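Local coordinates for protein interacting with Hsp90 1 (Saccharomyces cerevisiae, PDB 4CHH) that takes part in pre-rRNA processing and in the R2TP complex with Rvb1, Rvb2 and Tah1, and interacts with Hsp90, at residues D37-T42 / K58-V63; C98-H103 / V112-I117. All coordinates share one frame; numbering follows the deposited sequence.

Contact 1 of 2, residues D37-T42 / K58-V63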
ATOM      1  N   ASP A  37      -1.146  -9.984  -2.710  1.00 17.66           N
ATOM      2  CA  ASP A  37       0.176 -10.431  -2.307  1.00 16.91           C
ATOM      3  C   ASP A  37       0.140 -10.722  -0.811  1.00 19.51           C
ATOM      4  O   ASP A  37       0.015 -11.897  -0.417  1.00 19.25           O
ATOM      5  CB  ASP A  37       1.259  -9.394  -2.710  1.00 18.13           C
ATOM      6  CG  ASP A  37       2.707  -9.771  -2.408  1.00 29.28           C
ATOM      7  OD1 ASP A  37       2.945 -10.886  -1.866  1.00 32.06           O
ATOM      8  OD2 ASP A  37       3.596  -8.944  -2.673  1.00 30.26           O
ATOM      9  N   PHE A  38       0.200  -9.675   0.030  1.00 15.88           N
ATOM     10  CA  PHE A  38       0.141  -9.896   1.485  1.00 14.95           C
ATOM     11  C   PHE A  38      -0.623  -8.751   2.185  1.00 18.21           C
ATOM     12  O   PHE A  38      -1.048  -7.808   1.530  1.00 18.55           O
ATOM     13  CB  PHE A  38       1.560 -10.132   2.074  1.00 15.58           C
ATOM     14  CG  PHE A  38       2.451  -8.911   2.075  1.00 16.21           C
ATOM     15  CD1 PHE A  38       3.205  -8.579   0.951  1.00 18.66           C
ATOM     16  CD2 PHE A  38       2.576  -8.121   3.218  1.00 16.72           C
ATOM     17  CE1 PHE A  38       4.052  -7.470   0.964  1.00 18.01           C
ATOM     18  CE2 PHE A  38       3.429  -7.018   3.231  1.00 19.15           C
ATOM     19  CZ  PHE A  38       4.150  -6.693   2.097  1.00 17.79           C
ATOM     20  N   VAL A  39      -0.863  -8.888   3.496  1.00 15.72           N
ATOM     21  CA  VAL A  39      -1.658  -7.958   4.325  1.00 14.73           C
ATOM     22  C   VAL A  39      -0.856  -7.380   5.478  1.00 15.64           C
ATOM     23  O   VAL A  39      -0.101  -8.096   6.148  1.00 14.19           O
ATOM     24  CB  VAL A  39      -2.924  -8.687   4.909  1.00 18.49           C
ATOM     25  CG1 VAL A  39      -3.754  -7.773   5.818  1.00 18.53           C
ATOM     26  CG2 VAL A  39      -3.809  -9.233   3.806  1.00 18.83           C
ATOM     27  N   ILE A  40      -1.102  -6.099   5.759  1.00 13.34           N
ATOM     28  CA  ILE A  40      -0.570  -5.406   6.938  1.00 12.96           C
ATOM     29  C   ILE A  40      -1.770  -5.155   7.824  1.00 18.31           C
ATOM     30  O   ILE A  40      -2.744  -4.555   7.373  1.00 19.81           O
ATOM     31  CB  ILE A  40       0.204  -4.084   6.635  1.00 15.63           C
ATOM     32  CG1 ILE A  40       1.247  -4.220   5.494  1.00 15.43           C
ATOM     33  CG2 ILE A  40       0.802  -3.477   7.909  1.00 15.61           C
ATOM     34  CD1 ILE A  40       1.602  -2.845   4.797  1.00 16.15           C
ATOM     35  N   LYS A  41      -1.717  -5.600   9.067  1.00 14.39           N
ATOM     36  CA  LYS A  41      -2.785  -5.330  10.022  1.00 13.83           C
ATOM     37  C   LYS A  41      -2.267  -4.290  10.994  1.00 16.97           C
ATOM     38  O   LYS A  41      -1.141  -4.391  11.454  1.00 15.94           O
ATOM     39  CB  LYS A  41      -3.211  -6.621  10.737  1.00 16.08           C
ATOM     40  CG  LYS A  41      -4.363  -6.465  11.699  1.00 26.99           C
ATOM     41  CD  LYS A  41      -4.713  -7.819  12.281  1.00 28.67           C
ATOM     42  CE  LYS A  41      -5.173  -7.728  13.705  1.00 39.11           C
ATOM     43  NZ  LYS A  41      -5.327  -9.079  14.310  1.00 40.78           N
ATOM     44  N   THR A  42      -3.051  -3.253  11.249  1.00 14.45           N
ATOM     45  CA  THR A  42      -2.646  -2.213  12.178  1.00 15.15           C
ATOM     46  C   THR A  42      -3.895  -1.719  12.892  1.00 17.69           C
ATOM     47  O   THR A  42      -4.938  -2.387  12.871  1.00 16.95           O
ATOM     48  CB  THR A  42      -1.770  -1.098  11.476  1.00 23.59           C
ATOM     49  OG1 THR A  42      -1.416  -0.086  12.414  1.00 21.21           O
ATOM     50  CG2 THR A  42      -2.449  -0.455  10.317  1.00 20.64           C
ATOM     51  N   LYS A  58      -9.510  -1.603  13.942  1.00 15.98           N
ATOM     52  CA  LYS A  58      -8.546  -2.391  13.184  1.00 15.80           C
ATOM     53  C   LYS A  58      -8.450  -1.866  11.778  1.00 16.88           C
ATOM     54  O   LYS A  58      -9.444  -1.463  11.169  1.00 15.25           O
ATOM     55  CB  LYS A  58      -8.933  -3.886  13.137  1.00 17.88           C
ATOM     56  CG  LYS A  58      -8.821  -4.647  14.448  1.00 34.53           C
ATOM     57  CD  LYS A  58      -8.988  -6.151  14.190  1.00 44.68           C
ATOM     58  CE  LYS A  58      -9.521  -6.899  15.395  1.00 56.42           C
ATOM     59  NZ  LYS A  58      -8.452  -7.639  16.119  1.00 54.92           N
ATOM     60  N   VAL A  59      -7.252  -1.879  11.272  1.00 14.36           N
ATOM     61  CA  VAL A  59      -6.945  -1.433   9.930  1.00 14.18           C
ATOM     62  C   VAL A  59      -6.229  -2.557   9.201  1.00 17.26           C
ATOM     63  O   VAL A  59      -5.348  -3.218   9.762  1.00 15.59           O
ATOM     64  CB  VAL A  59      -6.123  -0.097   9.926  1.00 17.50           C
ATOM     65  CG1 VAL A  59      -5.577   0.209   8.521  1.00 18.27           C
ATOM     66  CG2 VAL A  59      -6.982   1.066  10.410  1.00 16.98           C
ATOM     67  N   PHE A  60      -6.608  -2.759   7.946  1.00 13.04           N
ATOM     68  CA  PHE A  60      -5.953  -3.719   7.068  1.00 12.91           C
ATOM     69  C   PHE A  60      -5.499  -3.047   5.806  1.00 17.17           C
ATOM     70  O   PHE A  60      -6.251  -2.289   5.187  1.00 16.64           O
ATOM     71  CB  PHE A  60      -6.856  -4.895   6.712  1.00 14.51           C
ATOM     72  CG  PHE A  60      -7.244  -5.748   7.887  1.00 16.21           C
ATOM     73  CD1 PHE A  60      -8.368  -5.440   8.648  1.00 18.38           C
ATOM     74  CD2 PHE A  60      -6.517  -6.889   8.208  1.00 19.02           C
ATOM     75  CE1 PHE A  60      -8.733  -6.234   9.740  1.00 18.52           C
ATOM     76  CE2 PHE A  60      -6.901  -7.699   9.293  1.00 21.29           C
ATOM     77  CZ  PHE A  60      -8.001  -7.357  10.050  1.00 18.63           C
ATOM     78  N   ILE A  61      -4.276  -3.331   5.415  1.00 13.54           N
ATOM     79  CA  ILE A  61      -3.743  -2.803   4.168  1.00 12.68           C
ATOM     80  C   ILE A  61      -3.401  -3.979   3.268  1.00 16.06           C
ATOM     81  O   ILE A  61      -2.587  -4.817   3.647  1.00 16.56           O
ATOM     82  CB  ILE A  61      -2.511  -1.877   4.379  1.00 15.65           C
ATOM     83  CG1 ILE A  61      -2.856  -0.643   5.221  1.00 16.04           C
ATOM     84  CG2 ILE A  61      -1.879  -1.529   3.018  1.00 15.59           C
ATOM     85  CD1 ILE A  61      -1.611   0.193   5.801  1.00 16.74           C
ATOM     86  N   ASN A  62      -4.024  -4.035   2.089  1.00 13.18           N
ATOM     87  CA  ASN A  62      -3.727  -5.050   1.097  1.00 14.37           C
ATOM     88  C   ASN A  62      -2.541  -4.603   0.227  1.00 15.33           C
ATOM     89  O   ASN A  62      -2.715  -3.752  -0.626  1.00 13.45           O
ATOM     90  CB  ASN A  62      -4.978  -5.336   0.228  1.00 16.07           C
ATOM     91  CG  ASN A  62      -6.068  -6.071   0.998  1.00 19.86           C
ATOM     92  OD1 ASN A  62      -5.803  -7.011   1.731  1.00 17.12           O
ATOM     93  ND2 ASN A  62      -7.302  -5.614   0.921  1.00 13.99           N
ATOM     94  N   VAL A  63      -1.342  -5.185   0.450  1.00 12.89           N
ATOM     95  CA  VAL A  63      -0.163  -4.907  -0.385  1.00 13.26           C
ATOM     96  C   VAL A  63      -0.310  -5.804  -1.598  1.00 17.61           C
ATOM     97  O   VAL A  63      -0.411  -7.019  -1.477  1.00 17.90           O
ATOM     98  CB  VAL A  63       1.200  -5.092   0.316  1.00 16.64           C
ATOM     99  CG1 VAL A  63       2.334  -4.564  -0.564  1.00 16.41           C
ATOM    100  CG2 VAL A  63       1.206  -4.422   1.684  1.00 16.21           C
TER
HETATM  101  O   HOH W   1      -2.848  -8.173  -1.144  1.00 12.28           O

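Contact 2 of 2, residues C98-H103 / V112-I117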
ATOM      1  N   CYS A  98      -9.046   4.287  -2.297  1.00 18.91           N
ATOM      2  CA  CYS A  98      -9.820   4.929  -1.252  1.00 21.43           C
ATOM      3  C   CYS A  98     -10.083   3.807  -0.203  1.00 21.36           C
ATOM      4  O   CYS A  98     -10.005   2.624  -0.562  1.00 18.93           O
ATOM      5  CB  CYS A  98     -11.112   5.512  -1.820  1.00 25.40           C
ATOM      6  SG  CYS A  98     -12.366   4.263  -2.206  1.00 31.20           S
ATOM      7  N   TYR A  99     -10.302   4.151   1.072  1.00 17.06           N
ATOM      8  CA  TYR A  99     -10.537   3.105   2.058  1.00 16.75           C
ATOM      9  C   TYR A  99     -11.927   2.520   1.859  1.00 18.00           C
ATOM     10  O   TYR A  99     -12.810   3.151   1.273  1.00 15.17           O
ATOM     11  CB  TYR A  99     -10.333   3.584   3.524  1.00 17.29           C
ATOM     12  CG  TYR A  99     -11.316   4.638   3.986  1.00 20.26           C
ATOM     13  CD1 TYR A  99     -12.588   4.287   4.439  1.00 21.61           C
ATOM     14  CD2 TYR A  99     -10.977   5.989   3.970  1.00 21.26           C
ATOM     15  CE1 TYR A  99     -13.519   5.256   4.798  1.00 22.77           C
ATOM     16  CE2 TYR A  99     -11.894   6.968   4.353  1.00 21.44           C
ATOM     17  CZ  TYR A  99     -13.156   6.594   4.787  1.00 23.81           C
ATOM     18  OH  TYR A  99     -14.059   7.549   5.183  1.00 17.41           O
ATOM     19  N   ARG A 100     -12.107   1.311   2.342  1.00 17.25           N
ATOM     20  CA  ARG A 100     -13.423   0.699   2.332  1.00 17.80           C
ATOM     21  C   ARG A 100     -13.673   0.092   3.713  1.00 21.17           C
ATOM     22  O   ARG A 100     -12.740   0.006   4.530  1.00 20.20           O
ATOM     23  CB  ARG A 100     -13.648  -0.256   1.148  1.00 16.73           C
ATOM     24  CG  ARG A 100     -12.835  -1.492   1.106  1.00 30.09           C
ATOM     25  CD  ARG A 100     -12.944  -2.099  -0.289  1.00 30.02           C
ATOM     26  NE  ARG A 100     -11.948  -3.154  -0.428  1.00 30.45           N
ATOM     27  CZ  ARG A 100     -10.716  -2.961  -0.868  1.00 35.12           C
ATOM     28  NH1 ARG A 100     -10.337  -1.765  -1.302  1.00 27.57           N
ATOM     29  NH2 ARG A 100      -9.871  -3.973  -0.936  1.00 19.97           N
ATOM     30  N   MET A 101     -14.945  -0.165   4.035  1.00 18.43           N
ATOM     31  CA  MET A 101     -15.280  -0.675   5.352  1.00 20.71           C
ATOM     32  C   MET A 101     -15.637  -2.144   5.312  1.00 26.43           C
ATOM     33  O   MET A 101     -16.327  -2.610   4.403  1.00 25.73           O
ATOM     34  CB  MET A 101     -16.430   0.113   5.996  1.00 23.62           C
ATOM     35  CG  MET A 101     -16.007   1.462   6.504  1.00 27.81           C
ATOM     36  SD  MET A 101     -17.298   2.325   7.424  1.00 32.24           S
ATOM     37  CE  MET A 101     -16.766   4.090   7.120  1.00 27.34           C
ATOM     38  N   ASP A 102     -15.123  -2.860   6.299  1.00 23.69           N
ATOM     39  CA  ASP A 102     -15.423  -4.249   6.591  1.00 24.37           C
ATOM     40  C   ASP A 102     -15.834  -4.304   8.054  1.00 27.34           C
ATOM     41  O   ASP A 102     -15.862  -3.268   8.721  1.00 26.28           O
ATOM     42  CB  ASP A 102     -14.255  -5.201   6.257  1.00 27.62           C
ATOM     43  CG  ASP A 102     -14.703  -6.600   5.830  1.00 41.14           C
ATOM     44  OD1 ASP A 102     -15.816  -7.032   6.252  1.00 41.95           O
ATOM     45  OD2 ASP A 102     -13.949  -7.261   5.074  1.00 45.07           O
ATOM     46  N   HIS A 103     -16.268  -5.459   8.532  1.00 26.47           N
ATOM     47  CA  HIS A 103     -16.702  -5.571   9.917  1.00 27.98           C
ATOM     48  C   HIS A 103     -16.130  -6.835  10.521  1.00 29.80           C
ATOM     49  O   HIS A 103     -16.000  -7.827   9.808  1.00 29.22           O
ATOM     50  CB  HIS A 103     -18.241  -5.564  10.009  1.00 30.09           C
ATOM     51  CG  HIS A 103     -18.864  -4.244   9.668  1.00 34.50           C
ATOM     52  ND1 HIS A 103     -19.046  -3.845   8.349  1.00 36.87           N
ATOM     53  CD2 HIS A 103     -19.354  -3.281  10.487  1.00 36.96           C
ATOM     54  CE1 HIS A 103     -19.620  -2.652   8.409  1.00 36.28           C
ATOM     55  NE2 HIS A 103     -19.816  -2.263   9.674  1.00 36.69           N
ATOM     56  N   VAL A 112     -10.132  -0.789   5.436  1.00 13.69           N
ATOM     57  CA  VAL A 112      -9.297  -1.500   4.477  1.00 13.83           C
ATOM     58  C   VAL A 112      -8.845  -0.568   3.345  1.00 19.09           C
ATOM     59  O   VAL A 112      -9.662   0.116   2.739  1.00 19.06           O
ATOM     60  CB  VAL A 112     -10.055  -2.748   3.921  1.00 17.52           C
ATOM     61  CG1 VAL A 112      -9.208  -3.537   2.928  1.00 18.09           C
ATOM     62  CG2 VAL A 112     -10.548  -3.661   5.049  1.00 16.37           C
ATOM     63  N   TRP A 113      -7.538  -0.580   3.055  1.00 15.77           N
ATOM     64  CA  TRP A 113      -6.925   0.129   1.930  1.00 15.26           C
ATOM     65  C   TRP A 113      -6.161  -0.848   1.085  1.00 16.89           C
ATOM     66  O   TRP A 113      -5.598  -1.808   1.619  1.00 16.37           O
ATOM     67  CB  TRP A 113      -5.914   1.194   2.412  1.00 14.12           C
ATOM     68  CG  TRP A 113      -6.459   2.485   2.914  1.00 14.84           C
ATOM     69  CD1 TRP A 113      -6.550   3.649   2.210  1.00 16.92           C
ATOM     70  CD2 TRP A 113      -6.757   2.821   4.288  1.00 14.84           C
ATOM     71  NE1 TRP A 113      -6.935   4.678   3.045  1.00 16.05           N
ATOM     72  CE2 TRP A 113      -7.061   4.204   4.324  1.00 17.51           C
ATOM     73  CE3 TRP A 113      -6.808   2.085   5.487  1.00 16.16           C
ATOM     74  CZ2 TRP A 113      -7.433   4.864   5.505  1.00 17.00           C
ATOM     75  CZ3 TRP A 113      -7.162   2.741   6.666  1.00 18.03           C
ATOM     76  CH2 TRP A 113      -7.457   4.117   6.674  1.00 18.55           C
ATOM     77  N   ASP A 114      -6.060  -0.580  -0.214  1.00 12.49           N
ATOM     78  CA  ASP A 114      -5.198  -1.397  -1.079  1.00 10.93           C
ATOM     79  C   ASP A 114      -4.005  -0.527  -1.446  1.00 14.01           C
ATOM     80  O   ASP A 114      -4.199   0.642  -1.767  1.00 13.96           O
ATOM     81  CB  ASP A 114      -5.907  -1.911  -2.350  1.00 11.16           C
ATOM     82  CG  ASP A 114      -7.209  -2.663  -2.114  1.00 24.60           C
ATOM     83  OD1 ASP A 114      -7.283  -3.440  -1.140  1.00 25.24           O
ATOM     84  OD2 ASP A 114      -8.162  -2.461  -2.898  1.00 26.85           O
ATOM     85  N   CYS A 115      -2.799  -1.065  -1.364  1.00 10.30           N
ATOM     86  CA  CYS A 115      -1.560  -0.352  -1.735  1.00 11.73           C
ATOM     87  C   CYS A 115      -0.892  -1.173  -2.827  1.00 15.91           C
ATOM     88  O   CYS A 115      -0.327  -2.223  -2.533  1.00 16.35           O
ATOM     89  CB  CYS A 115      -0.640  -0.175  -0.518  1.00 12.99           C
ATOM     90  SG  CYS A 115      -1.162   1.121   0.627  1.00 17.42           S
ATOM     91  N   CYS A 116      -0.983  -0.710  -4.084  1.00 13.54           N
ATOM     92  CA  CYS A 116      -0.509  -1.419  -5.257  1.00 13.70           C
ATOM     93  C   CYS A 116       0.842  -0.910  -5.723  1.00 15.99           C
ATOM     94  O   CYS A 116       1.031   0.283  -5.957  1.00 18.05           O
ATOM     95  CB  CYS A 116      -1.553  -1.327  -6.375  1.00 14.60           C
ATOM     96  SG  CYS A 116      -1.336  -2.536  -7.697  1.00 18.56           S
ATOM     97  N   ILE A 117       1.779  -1.835  -5.879  1.00 12.14           N
ATOM     98  CA  ILE A 117       3.136  -1.513  -6.320  1.00 13.43           C
ATOM     99  C   ILE A 117       3.409  -2.250  -7.621  1.00 16.49           C
ATOM    100  O   ILE A 117       2.621  -3.118  -8.017  1.00 14.31           O
ATOM    101  CB  ILE A 117       4.195  -1.849  -5.218  1.00 16.64           C
ATOM    102  CG1 ILE A 117       4.239  -3.396  -4.916  1.00 17.77           C
ATOM    103  CG2 ILE A 117       3.969  -0.987  -3.966  1.00 17.06           C
ATOM    104  CD1 ILE A 117       5.327  -3.888  -3.945  1.00 17.78           C
TER

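Contact 1 of 2, residues D37-T42 / K58-V63
A classic beta bulge marks one end of this antiparallel hairpin pairing: Asp37 and Phe38 both face Val63, and their two amides turn to its single carbonyl. Phe38 N to Val63 O is the sounder bond at 3.1 Å, while that from Asp37 N is weak, and a water lies between Asp37 N and Val63 O. From here the strands run in regular register, with paired bonds at Phe38-Val63, Ile40-Ile61 and Thr42-Val59; the straightest, Thr42 N to Val59 O, measures 2.7 Å.

The Phe38 ring stands up beside Val63, its CG set between backbone N and carbonyl carbon (chi1 70°), which lays one face against the valine; Val63 CB sits 3.9 Å from the ring centroid in a CH-pi contact. Val63 CG2 meets Ile40 CD1 at 3.5 Å. Branched residues suit this face of the hairpin, because it packs on helix 129-147, where Leu135, Cys139 and Leu140 receive Val63, Ile40 and Ile61.

The face carrying Val39, Lys41, Phe60 and Asn62 mixes apolar and polar groups. Val39 CG1 reaches the edge of the Phe60 ring, 3.8 Å from CD2, while the aliphatic chain of Lys41 runs alongside, CD lying 3.7 Å from Phe60 CE2. Asn62 suits its buried place by bonding through both ends of its amide, OD1 to Lys164 N and ND2 to Asp114 OD1.

Contact 2 of 2, residues C98-H103 / V112-I117
The side chains of Arg100 and Asp114 cross at about a right angle, the guanidinium gripping the carboxylate end-on with two nitrogens. NH2 gives the shorter bond, 2.7 Å to OD1 on its syn lone pair, whereas NH1 reaches OD2 at 2.8 Å from above the carboxylate plane. The unequal approach is consistent with the 53° between the planes of the two flat groups. Arginine suits the spot because its long chain, extended from CG to NE, can pass Val112 and still present both terminal nitrogens; on the way Val112 CG1 lies over one face of the guanidinium, 3.9 Å from NH2. A leucine in place of Arg100 would probably leave the buried Asp114 carboxylate without its counter-charge, though Asn62 ND2 would still bond OD1.

On the other side of the strand, Tyr99 and Trp113 lie alongside each other. Tyr99 CB rests over the indole face, 3.4 Å from Trp113 CE2, in a CH-pi contact with the five-membered ring, and the phenol turns its edge toward the six-membered ring in an offset edge-to-face pair, centroids 5.7 Å apart and planes at 62°. With CG of Tyr99 lodged between its backbone N and carbonyl carbon (chi1 65°), CB stays over the indole while the phenol is sent outward, away from Trp113. Arg100 and Val112 form one antiparallel hydrogen-bonded pair of the beta hairpin made by strands 95-103 and 109-118, Arg100 N to Val112 O spanning 2.8 Å.

Trp113 extends toward helix 129-147, touching Cys143 and bonding Asp147 through NE1, while strand 58-66 flanks strand 109-118, with Asn62 against Val112 and Val59 against Trp113.

Overall arrangement
Contacts 1 and 2 are two hairpin pairings of one mixed sheet in the PIH1 N-terminal domain, their centres about 8 Å apart. They come in series along the chain, 37-42 with 58-63 closing before 98-103 meets 112-117, with helix 78-86 in the connection between them. Strands 58-66 and 109-118 run parallel as neighbours, which places the two antiparallel hairpins side by side. Backbone bonds probably stitch this seam, Asn62 N to Trp113 O and Asn62 O to Cys115 N, each 2.8 Å. Helix 129-147 lies against side chains from both contacts, so residues of both hairpins, such as Ile61 and Trp113, pack on the same helix.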